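PDB 2IMQ: nitrophorin Cim l NP from Cimex lectularius, which carries a heme that delivers nitric oxide to the victim during feeding and so causes vasodilation. Local coordinates for residues E92-Q97 / T123-R128; T132-S137 / K147-T152; V174-N179 / T238-D243; L258-L263 / V274-R279. All blocks are in the same frame, centred on the assembly; numbering follows the deposited sequence.

Contact 1: E92-Q97 / T123-R128; sequences EKHLDQ and TIYNKR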
# COMPACT_ATOMS: atom_id res chain seq x y z
N GLU A 92 10.98 -2.08 -18.19
CA GLU A 92 12.21 -2.77 -18.53
C GLU A 92 13.32 -1.82 -18.99
O GLU A 92 14.48 -2.05 -18.71
CB GLU A 92 11.90 -3.80 -19.62
CG GLU A 92 13.11 -4.43 -20.28
CD GLU A 92 14.00 -5.16 -19.30
OE1 GLU A 92 13.45 -5.71 -18.32
OE2 GLU A 92 15.23 -5.16 -19.54
N LYS A 93 12.97 -0.73 -19.64
CA LYS A 93 13.98 0.22 -20.13
C LYS A 93 14.86 0.87 -19.03
O LYS A 93 15.91 1.38 -19.31
CB LYS A 93 13.33 1.28 -21.01
CG LYS A 93 12.47 2.24 -20.27
CD LYS A 93 12.14 3.45 -21.10
CE LYS A 93 11.02 4.23 -20.47
NZ LYS A 93 10.39 5.16 -21.44
N HIS A 94 14.44 0.81 -17.77
CA HIS A 94 15.22 1.44 -16.70
C HIS A 94 16.23 0.49 -16.05
O HIS A 94 17.05 0.91 -15.23
CB HIS A 94 14.25 1.95 -15.64
CG HIS A 94 13.31 2.99 -16.15
ND1 HIS A 94 13.70 4.07 -16.91
CD2 HIS A 94 11.98 3.15 -15.94
CE1 HIS A 94 12.66 4.84 -17.16
NE2 HIS A 94 11.61 4.30 -16.56
N LEU A 95 16.13 -0.79 -16.36
CA LEU A 95 16.83 -1.81 -15.60
C LEU A 95 18.26 -2.03 -16.11
O LEU A 95 18.48 -2.22 -17.31
CB LEU A 95 16.08 -3.12 -15.63
CG LEU A 95 14.63 -3.03 -15.13
CD1 LEU A 95 14.07 -4.42 -15.10
CD2 LEU A 95 14.46 -2.35 -13.74
N ASP A 96 19.22 -1.95 -15.19
CA ASP A 96 20.62 -2.37 -15.44
C ASP A 96 20.89 -3.51 -14.45
O ASP A 96 21.01 -3.29 -13.23
CB ASP A 96 21.59 -1.21 -15.27
CG ASP A 96 23.07 -1.64 -15.52
OD1 ASP A 96 23.33 -2.83 -15.76
OD2 ASP A 96 24.04 -0.83 -15.45
N GLN A 97 20.93 -4.73 -14.95
CA GLN A 97 21.09 -5.89 -14.07
C GLN A 97 22.32 -5.85 -13.18
O GLN A 97 22.34 -6.49 -12.13
CB GLN A 97 21.11 -7.17 -14.88
CG GLN A 97 21.36 -8.43 -14.05
CD GLN A 97 21.03 -9.73 -14.77
OE1 GLN A 97 21.38 -9.90 -15.96
NE2 GLN A 97 20.40 -10.66 -14.05
N THR A 123 17.55 -0.81 -7.29
CA THR A 123 18.19 0.42 -7.64
C THR A 123 18.11 0.63 -9.13
O THR A 123 18.40 -0.27 -9.91
CB THR A 123 19.68 0.31 -7.23
OG1 THR A 123 19.78 0.32 -5.79
CG2 THR A 123 20.47 1.49 -7.72
N ILE A 124 17.73 1.84 -9.53
CA ILE A 124 17.78 2.28 -10.92
C ILE A 124 18.39 3.66 -10.95
O ILE A 124 18.11 4.50 -10.11
CB ILE A 124 16.40 2.22 -11.68
CG1 ILE A 124 15.29 2.96 -10.94
CG2 ILE A 124 16.01 0.79 -11.85
CD1 ILE A 124 13.99 3.07 -11.75
N TYR A 125 19.29 3.87 -11.92
CA TYR A 125 19.97 5.14 -12.07
C TYR A 125 20.68 5.54 -10.79
O TYR A 125 20.69 6.72 -10.39
CB TYR A 125 19.00 6.19 -12.57
CG TYR A 125 18.26 5.79 -13.83
CD1 TYR A 125 16.90 5.51 -13.82
CD2 TYR A 125 18.93 5.71 -15.06
CE1 TYR A 125 16.23 5.16 -14.95
CE2 TYR A 125 18.26 5.35 -16.22
CZ TYR A 125 16.92 5.08 -16.18
OH TYR A 125 16.25 4.75 -17.34
N ASN A 126 21.22 4.55 -10.12
CA ASN A 126 21.93 4.72 -8.89
C ASN A 126 21.12 5.32 -7.73
O ASN A 126 21.69 5.84 -6.79
CB ASN A 126 23.17 5.57 -9.15
CG ASN A 126 24.21 5.36 -8.12
OD1 ASN A 126 24.42 4.24 -7.65
ND2 ASN A 126 24.86 6.46 -7.69
N LYS A 127 19.80 5.20 -7.79
CA LYS A 127 18.89 5.58 -6.71
C LYS A 127 18.15 4.35 -6.22
O LYS A 127 17.65 3.57 -7.03
CB LYS A 127 17.88 6.60 -7.21
CG LYS A 127 18.45 7.88 -7.74
CD LYS A 127 19.18 8.64 -6.68
CE LYS A 127 20.04 9.76 -7.28
NZ LYS A 127 21.47 9.39 -7.18
N ARG A 128 18.07 4.21 -4.89
CA ARG A 128 17.48 3.03 -4.28
C ARG A 128 16.04 3.26 -3.88
O ARG A 128 15.75 4.20 -3.18
CB ARG A 128 18.25 2.52 -3.08
CG ARG A 128 17.82 1.14 -2.65
CD ARG A 128 18.90 0.22 -2.49
NE ARG A 128 18.56 -1.13 -2.14
CZ ARG A 128 18.61 -2.16 -2.95
NH1 ARG A 128 18.86 -1.99 -4.25
NH2 ARG A 128 18.38 -3.37 -2.47
O HOH W 1 19.30 1.70 -13.86
O HOH W 2 19.49 -0.85 -12.44
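H94 and Y125 join the two sheets of the sandwich by a side-chain hydrogen bond, pairing the short 3-10 segment 92-94, which follows strand 84-91, with the type I' turn between strands 116-124 and 127-135. The phenol oxygen arrives at the rim of the imidazole and in its plane, with Y125 OH 2.7 Å from H94 ND1 in a hydrogen bond that is close to straight. The two ring planes are inclined at 72°. The aliphatic chain of K93 lies over one imidazole face, its CG 4.0 Å above the plane. Beside this pair, I124 sets its CG2 3.5 Å from H94 O and 4.0 Å from L95 CD2, adding a small apolar contact beside the bond. Two waters join the backbones where they do not bond directly. Water 1 donates to H94 O and accepts from Y125 N, while water 2 accepts from D96 N and donates to T123 O. The other imidazole nitrogen, H94 NE2, is hydrogen-bonded to D38. With a partner at each ring nitrogen, the flip of the imidazole is fixed, and the D38 carboxylate would be expected to favour a proton on NE2 and to polarise the ring.

Contact 2: T132-S137 / K147-T152; sequences TTSRMS and KYAYDT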
# COMPACT_ATOMS: atom_id res chain seq x y z
N THR A 132 7.38 -1.21 0.99
CA THR A 132 6.98 -1.99 2.12
C THR A 132 5.48 -2.16 2.13
O THR A 132 4.74 -1.23 1.87
CB THR A 132 7.41 -1.29 3.42
OG1 THR A 132 8.82 -1.24 3.43
CG2 THR A 132 6.95 -2.00 4.68
N THR A 133 5.08 -3.36 2.51
CA THR A 133 3.70 -3.56 3.03
C THR A 133 3.75 -4.26 4.39
O THR A 133 4.75 -4.90 4.73
CB THR A 133 2.81 -4.31 2.01
OG1 THR A 133 1.42 -4.17 2.37
CG2 THR A 133 3.09 -5.75 1.92
N SER A 134 2.68 -4.15 5.17
CA SER A 134 2.67 -4.72 6.49
C SER A 134 1.26 -5.05 6.88
O SER A 134 0.28 -4.57 6.29
CB SER A 134 3.31 -3.77 7.47
OG SER A 134 2.59 -2.53 7.51
N ARG A 135 1.16 -5.86 7.92
CA ARG A 135 -0.15 -6.38 8.37
C ARG A 135 -0.04 -6.69 9.85
O ARG A 135 0.90 -7.38 10.27
CB ARG A 135 -0.51 -7.65 7.60
CG ARG A 135 -1.81 -8.30 7.89
CD ARG A 135 -1.92 -9.06 9.15
NE ARG A 135 -3.05 -9.97 9.05
CZ ARG A 135 -3.45 -10.72 10.03
NH1 ARG A 135 -2.78 -10.72 11.16
NH2 ARG A 135 -4.51 -11.51 9.88
N MET A 136 -0.94 -6.17 10.64
CA MET A 136 -0.97 -6.45 12.07
C MET A 136 -2.43 -6.68 12.47
O MET A 136 -3.35 -6.06 11.93
CB MET A 136 -0.42 -5.30 12.85
CG MET A 136 -0.17 -5.57 14.30
SD MET A 136 1.02 -6.86 14.55
CE MET A 136 2.52 -6.07 13.96
N SER A 137 -2.62 -7.53 13.48
CA SER A 137 -3.94 -7.80 14.08
C SER A 137 -4.17 -6.89 15.28
O SER A 137 -3.22 -6.52 15.94
CB SER A 137 -4.01 -9.28 14.54
OG SER A 137 -3.15 -9.55 15.60
N LYS A 147 -1.14 -1.76 18.22
CA LYS A 147 -1.79 -2.56 17.22
C LYS A 147 -1.37 -2.17 15.81
O LYS A 147 -1.85 -2.76 14.86
CB LYS A 147 -3.29 -2.43 17.32
CG LYS A 147 -3.83 -1.08 16.85
CD LYS A 147 -5.33 -0.90 17.03
CE LYS A 147 -5.71 0.51 16.65
NZ LYS A 147 -6.27 0.53 15.34
N TYR A 148 -0.52 -1.16 15.69
CA TYR A 148 -0.24 -0.60 14.35
C TYR A 148 0.78 -1.50 13.62
O TYR A 148 1.68 -2.07 14.20
CB TYR A 148 0.25 0.82 14.47
CG TYR A 148 -0.70 1.72 15.25
CD1 TYR A 148 -0.32 2.34 16.43
CD2 TYR A 148 -2.00 1.88 14.86
CE1 TYR A 148 -1.20 3.12 17.17
CE2 TYR A 148 -2.90 2.64 15.60
CZ TYR A 148 -2.50 3.27 16.73
OH TYR A 148 -3.40 3.98 17.45
N ALA A 149 0.64 -1.55 12.29
CA ALA A 149 1.45 -2.41 11.45
C ALA A 149 2.78 -1.75 11.10
O ALA A 149 3.11 -1.50 9.95
CB ALA A 149 0.67 -2.83 10.23
N TYR A 150 3.55 -1.48 12.13
CA TYR A 150 4.88 -0.94 12.03
C TYR A 150 5.87 -1.90 12.72
O TYR A 150 5.57 -2.46 13.78
CB TYR A 150 5.02 0.42 12.71
CG TYR A 150 6.38 1.05 12.55
CD1 TYR A 150 6.67 1.74 11.42
CD2 TYR A 150 7.35 0.95 13.53
CE1 TYR A 150 7.91 2.30 11.24
CE2 TYR A 150 8.57 1.51 13.38
CZ TYR A 150 8.86 2.22 12.24
OH TYR A 150 10.12 2.77 12.03
N ASP A 151 7.04 -2.08 12.11
CA ASP A 151 8.16 -2.68 12.77
C ASP A 151 9.38 -1.98 12.19
O ASP A 151 9.46 -1.69 10.99
CB ASP A 151 8.17 -4.17 12.44
CG ASP A 151 9.19 -4.97 13.24
OD1 ASP A 151 10.39 -4.83 12.96
OD2 ASP A 151 8.84 -5.77 14.12
N THR A 152 10.40 -1.78 13.03
CA THR A 152 11.56 -0.98 12.57
C THR A 152 12.30 -1.73 11.49
O THR A 152 12.95 -1.11 10.68
CB THR A 152 12.49 -0.65 13.72
OG1 THR A 152 12.79 -1.87 14.39
CG2 THR A 152 11.82 0.24 14.70
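The first torsion of S134 places OG between the backbone N and the carbonyl carbon (chi1 61°), which brings it to A149 O; that of M136 turns CG opposite the backbone N (chi1 -169°) and sends it to K147 O, while M136 CB packs on A149. Two further bends fold the methionine chain back over the 147-149 backbone. The serine hydroxyl donates to the carbonyl of the alanine, S134 OG to A149 O 2.7 Å, with the donor tilted 19° from the carbonyl plane. The methyl of A149 fits between the two side chains: its CB is 3.3 Å from S134 OG and 3.8 Å from M136 CB. Farther along, M136 CG presses against the loop backbone, 3.3 Å from K147 O. A149 can present both its methyl and its carbonyl because it is the centre of an inverse gamma turn, closed by a weak bond from Y150 N to Y148 O. S134 OG has a second partner in W168 NE1, so the hydroxyl is held from two directions and its rotation is settled. The end of strand 127-135 is thereby covered by the loop leading on to strand 165-169, which supplies W168. T133 and R135 point away from that loop and touch strands 39-46 and 84-91 of the other sheet, while K147 NZ is hydrogen-bonded to N173 O and Q200 OE1.

Contact 3: V174-N179 / T238-D243; sequences VRVETN and TPSWTD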
# COMPACT_ATOMS: atom_id res chain seq x y z
N VAL A 174 -4.44 1.27 11.26
CA VAL A 174 -4.77 2.61 11.78
C VAL A 174 -6.28 2.86 11.50
O VAL A 174 -6.71 2.69 10.37
CB VAL A 174 -3.90 3.70 11.09
CG1 VAL A 174 -4.41 5.05 11.38
CG2 VAL A 174 -2.46 3.55 11.55
N ARG A 175 -6.98 3.31 12.52
CA ARG A 175 -8.43 3.52 12.41
C ARG A 175 -8.80 4.91 12.93
O ARG A 175 -7.96 5.64 13.41
CB ARG A 175 -9.19 2.43 13.14
CG ARG A 175 -8.86 1.00 12.64
CD ARG A 175 -9.43 0.79 11.26
NE ARG A 175 -9.30 -0.55 10.73
CZ ARG A 175 -8.33 -0.95 9.92
NH1 ARG A 175 -7.33 -0.12 9.60
NH2 ARG A 175 -8.33 -2.17 9.46
N VAL A 176 -10.08 5.23 12.78
CA VAL A 176 -10.60 6.48 13.27
C VAL A 176 -11.16 6.24 14.66
O VAL A 176 -12.10 5.45 14.82
CB VAL A 176 -11.67 6.98 12.29
CG1 VAL A 176 -12.51 8.11 12.86
CG2 VAL A 176 -11.04 7.47 10.97
N GLU A 177 -10.60 6.93 15.63
CA GLU A 177 -10.93 6.73 17.02
C GLU A 177 -12.00 7.74 17.46
O GLU A 177 -11.74 8.67 18.19
CB GLU A 177 -9.65 6.86 17.84
CG GLU A 177 -9.82 6.31 19.25
CD GLU A 177 -8.56 6.19 20.04
OE1 GLU A 177 -7.48 6.01 19.44
OE2 GLU A 177 -8.69 6.25 21.30
N THR A 178 -13.22 7.49 17.03
CA THR A 178 -14.41 8.14 17.55
C THR A 178 -15.56 7.20 17.32
O THR A 178 -15.43 6.12 16.75
CB THR A 178 -14.63 9.50 16.88
OG1 THR A 178 -15.66 10.23 17.55
CG2 THR A 178 -15.01 9.42 15.42
N ASN A 179 -16.75 7.59 17.76
CA ASN A 179 -17.89 6.74 17.57
C ASN A 179 -18.44 6.85 16.16
O ASN A 179 -18.17 7.80 15.43
CB ASN A 179 -18.97 7.04 18.63
CG ASN A 179 -19.51 8.42 18.47
OD1 ASN A 179 -20.33 8.65 17.58
ND2 ASN A 179 -19.09 9.33 19.31
N THR A 238 -16.70 2.01 13.02
CA THR A 238 -16.51 3.43 12.70
C THR A 238 -15.82 3.55 11.37
O THR A 238 -14.74 2.98 11.14
CB THR A 238 -15.66 4.11 13.78
OG1 THR A 238 -16.41 4.03 15.01
CG2 THR A 238 -15.40 5.56 13.46
N PRO A 239 -16.39 4.28 10.43
CA PRO A 239 -15.74 4.51 9.15
C PRO A 239 -14.30 4.98 9.34
O PRO A 239 -14.01 5.89 10.10
CB PRO A 239 -16.61 5.62 8.50
CG PRO A 239 -17.99 5.37 9.04
CD PRO A 239 -17.71 4.92 10.49
N SER A 240 -13.40 4.35 8.58
CA SER A 240 -11.97 4.57 8.72
C SER A 240 -11.26 4.51 7.38
O SER A 240 -11.79 3.92 6.43
CB SER A 240 -11.34 3.51 9.65
OG SER A 240 -11.82 3.61 10.95
N TRP A 241 -10.04 5.05 7.39
CA TRP A 241 -9.11 4.94 6.28
C TRP A 241 -8.18 3.78 6.56
O TRP A 241 -7.29 3.87 7.41
CB TRP A 241 -8.37 6.24 6.11
CG TRP A 241 -9.26 7.32 5.55
CD1 TRP A 241 -9.57 7.54 4.25
CD2 TRP A 241 -9.89 8.37 6.30
NE1 TRP A 241 -10.40 8.63 4.16
CE2 TRP A 241 -10.59 9.17 5.40
CE3 TRP A 241 -9.97 8.68 7.66
CZ2 TRP A 241 -11.29 10.28 5.79
CZ3 TRP A 241 -10.68 9.79 8.05
CH2 TRP A 241 -11.34 10.56 7.10
N THR A 242 -8.41 2.70 5.86
CA THR A 242 -7.69 1.45 6.12
C THR A 242 -6.44 1.34 5.26
O THR A 242 -5.31 1.48 5.76
CB THR A 242 -8.63 0.30 6.02
OG1 THR A 242 -9.24 0.30 4.75
CG2 THR A 242 -9.69 0.42 7.05
N ASP A 243 -6.61 1.23 3.96
CA ASP A 243 -5.45 1.25 3.02
C ASP A 243 -4.85 2.65 2.96
O ASP A 243 -5.59 3.62 2.74
CB ASP A 243 -5.90 0.81 1.65
CG ASP A 243 -6.11 -0.70 1.62
OD1 ASP A 243 -5.06 -1.42 1.52
OD2 ASP A 243 -7.23 -1.27 1.73
O HOH W 3 -4.87 1.86 8.39
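V176, T238 and R175 carry this meeting of two irregular segments, which run nearly antiparallel (166° between end-to-end directions) without any backbone-to-backbone hydrogen bond across them. V176 points into the opposite segment. Its N-H is taken up by a side chain, V176 N to S240 OG 3.0 Å, and the same hydroxyl donates onward to T238 O, so one serine oxygen accepts from the 174-179 segment and donates within its own. The isopropyl group of V176 lies against the 239-241 backbone, with CB 3.4 Å from P239 O, a buried carbonyl that has no polar partner in the model. One branch goes on to the indole, V176 CG2 to W241 CE3 3.7 Å. The two sequences concerned are recognisable in the DNase I-like fold: residues ending at R175 and those from P239 to R244 match the two signature motifs of inositol polyphosphate 5-phosphatases, brought together here in a heme carrier. T238 splits its branches, CG2 going to V176 CG1 at 3.9 Å while OG1 donates to T178 O at 2.9 Å, just ahead of helix 180-188, whose N-cap is N179. R175 bends at its second torsion (-70°) and lays its guanidinium flat beneath a methyl, with T242 CG2 3.4 Å above the plane and over its centre. In that plane, R175 NH1 donates to V174 O at 3.0 Å, approaching from above the carbonyl plane. NH1 also forms a salt bridge with D171, and Y224 makes a cation-pi contact with the same guanidinium.

Contact 4: L258-L263 / V274-R279; sequences LSYNSL and VLAKFR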
# COMPACT_ATOMS: atom_id res chain seq x y z
N LEU A 258 1.03 13.21 -6.81
CA LEU A 258 0.19 13.78 -7.85
C LEU A 258 -1.27 13.60 -7.59
O LEU A 258 -2.07 14.50 -7.87
CB LEU A 258 0.56 13.15 -9.22
CG LEU A 258 2.05 13.15 -9.53
CD1 LEU A 258 2.39 12.37 -10.77
CD2 LEU A 258 2.58 14.60 -9.58
N SER A 259 -1.63 12.44 -7.05
CA SER A 259 -2.99 12.16 -6.68
C SER A 259 -3.00 11.02 -5.68
O SER A 259 -2.04 10.23 -5.60
CB SER A 259 -3.84 11.85 -7.87
OG SER A 259 -3.46 10.65 -8.48
N TYR A 260 -4.08 10.93 -4.94
CA TYR A 260 -4.29 9.94 -3.88
C TYR A 260 -5.78 9.78 -3.77
O TYR A 260 -6.46 10.73 -3.44
CB TYR A 260 -3.67 10.46 -2.60
CG TYR A 260 -3.62 9.55 -1.41
CD1 TYR A 260 -3.33 8.17 -1.54
CD2 TYR A 260 -3.80 10.04 -0.13
CE1 TYR A 260 -3.20 7.36 -0.43
CE2 TYR A 260 -3.65 9.22 0.99
CZ TYR A 260 -3.37 7.88 0.84
OH TYR A 260 -3.28 7.10 1.95
N ASN A 261 -6.28 8.64 -4.14
CA ASN A 261 -7.70 8.40 -4.19
C ASN A 261 -8.06 6.98 -3.89
O ASN A 261 -7.38 6.06 -4.33
CB ASN A 261 -8.23 8.67 -5.62
CG ASN A 261 -8.04 10.09 -6.10
OD1 ASN A 261 -8.88 10.95 -5.88
ND2 ASN A 261 -6.97 10.33 -6.82
N SER A 262 -9.20 6.77 -3.24
CA SER A 262 -9.83 5.49 -3.22
C SER A 262 -10.50 5.25 -4.58
O SER A 262 -10.91 6.18 -5.25
CB SER A 262 -10.89 5.41 -2.13
OG SER A 262 -11.84 6.44 -2.31
N LEU A 263 -10.58 3.99 -4.93
CA LEU A 263 -11.22 3.57 -6.18
C LEU A 263 -12.54 2.94 -5.87
O LEU A 263 -12.71 1.74 -5.65
CB LEU A 263 -10.32 2.62 -6.91
CG LEU A 263 -8.92 3.11 -7.19
CD1 LEU A 263 -8.15 2.02 -7.92
CD2 LEU A 263 -8.90 4.41 -7.96
N VAL A 274 -6.89 1.76 -2.69
CA VAL A 274 -6.36 3.08 -2.67
C VAL A 274 -5.19 3.19 -3.60
O VAL A 274 -4.22 2.43 -3.48
CB VAL A 274 -6.01 3.51 -1.23
CG1 VAL A 274 -5.28 4.82 -1.20
CG2 VAL A 274 -7.25 3.68 -0.39
N LEU A 275 -5.26 4.14 -4.54
CA LEU A 275 -4.29 4.36 -5.56
C LEU A 275 -3.57 5.68 -5.36
O LEU A 275 -4.23 6.74 -5.24
CB LEU A 275 -5.03 4.39 -6.91
CG LEU A 275 -4.23 4.75 -8.14
CD1 LEU A 275 -3.08 3.74 -8.41
CD2 LEU A 275 -5.13 4.83 -9.31
N ALA A 276 -2.25 5.64 -5.31
CA ALA A 276 -1.46 6.84 -5.20
C ALA A 276 -0.56 6.92 -6.40
O ALA A 276 -0.09 5.91 -6.91
CB ALA A 276 -0.63 6.89 -3.90
N LYS A 277 -0.30 8.14 -6.81
CA LYS A 277 0.55 8.43 -7.94
C LYS A 277 1.53 9.48 -7.48
O LYS A 277 1.14 10.49 -6.88
CB LYS A 277 -0.23 8.94 -9.17
CG LYS A 277 -1.35 8.03 -9.62
CD LYS A 277 -2.11 8.60 -10.82
CE LYS A 277 -3.30 7.75 -11.17
NZ LYS A 277 -3.97 8.31 -12.40
N PHE A 278 2.81 9.24 -7.76
CA PHE A 278 3.89 10.14 -7.33
C PHE A 278 4.81 10.45 -8.48
O PHE A 278 4.99 9.62 -9.36
CB PHE A 278 4.75 9.46 -6.27
CG PHE A 278 3.98 8.97 -5.08
CD1 PHE A 278 3.47 7.69 -5.06
CD2 PHE A 278 3.86 9.77 -3.96
CE1 PHE A 278 2.79 7.22 -3.94
CE2 PHE A 278 3.19 9.25 -2.80
CZ PHE A 278 2.64 8.00 -2.86
N ARG A 279 5.46 11.59 -8.36
CA ARG A 279 6.59 11.92 -9.20
C ARG A 279 7.80 12.13 -8.29
O ARG A 279 7.73 12.90 -7.35
CB ARG A 279 6.30 13.17 -9.97
CG ARG A 279 7.39 13.68 -10.88
CD ARG A 279 6.98 14.99 -11.56
NE ARG A 279 5.76 14.81 -12.34
CZ ARG A 279 4.77 15.69 -12.43
NH1 ARG A 279 4.80 16.84 -11.77
NH2 ARG A 279 3.71 15.40 -13.19
O HOH W 4 -4.77 8.42 -7.47
O HOH W 5 -4.94 10.73 -10.95
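From L258 to S262 and from V274 to R279 the chain forms an antiparallel hairpin, its strand axes 4.7 Å apart at closest approach and 174° between directions. Strand 255-262 is outermost in the six-strand sheet, with strand 274-281 between it and strand 6-17. N261 and L275 exchange two nearly straight backbone bonds as a hydrogen-bonded pair. Further along, a classic beta bulge sets L258 and S259 together opposite K277: K277 O receives L258 N at 2.7 Å and, weakly, S259 N at 3.4 Å, while K277 N returns a bond to S259 O. On one face the ring of Y260 leans toward the partner strand, since CG lies opposite the backbone N (chi1 -173°). It packs closely, with Y260 CE1 3.4 Å from V274 CG1 and Y260 CD1 3.8 Å from A276 CB. On the other face the extended chain of K277 runs alongside the serine, its CD 3.4 Å from S259 OG, and L263 CD2 touches L275 CB. Water 4 connects S259 OG, N261 ND2 and L275 O; water 5 connects S259 OG to K277 NZ, which also has a salt bridge to E35. At the bulged end, L258 CD2 lies over one face of the R279 guanidinium, 3.7 Å above its centre. The two faces differ in chemistry. On the face with Y260, V274 and A276 the contact is largely apolar, and the phenol oxygen is anchored by E215 and A245; around S259 a hydrated polar network runs across the strands, in which E35 would probably stabilise the lysine charge.

The four contacts follow one another in series along the chain. Contacts 1 and 2 lie at the two ends of strand 127-135, their centres about 28 Å apart. Contact 3 touches both of its neighbours: Y148 CD2 of contact 2 packs on V174 CG2 at 3.7 Å, and D243 O meets V274 CG2 of contact 4 at 3.5 Å. Contacts 1 and 3, with centres about 38 Å apart, lie on opposite sides of the chain's centre. None is at the heme-binding cysteine, C60. Of each contact, the side chain closest to the heme is L263 (contact 4, about 10 Å), and L95, R135 and T242 (contacts 1, 2 and 3, about 13 Å each).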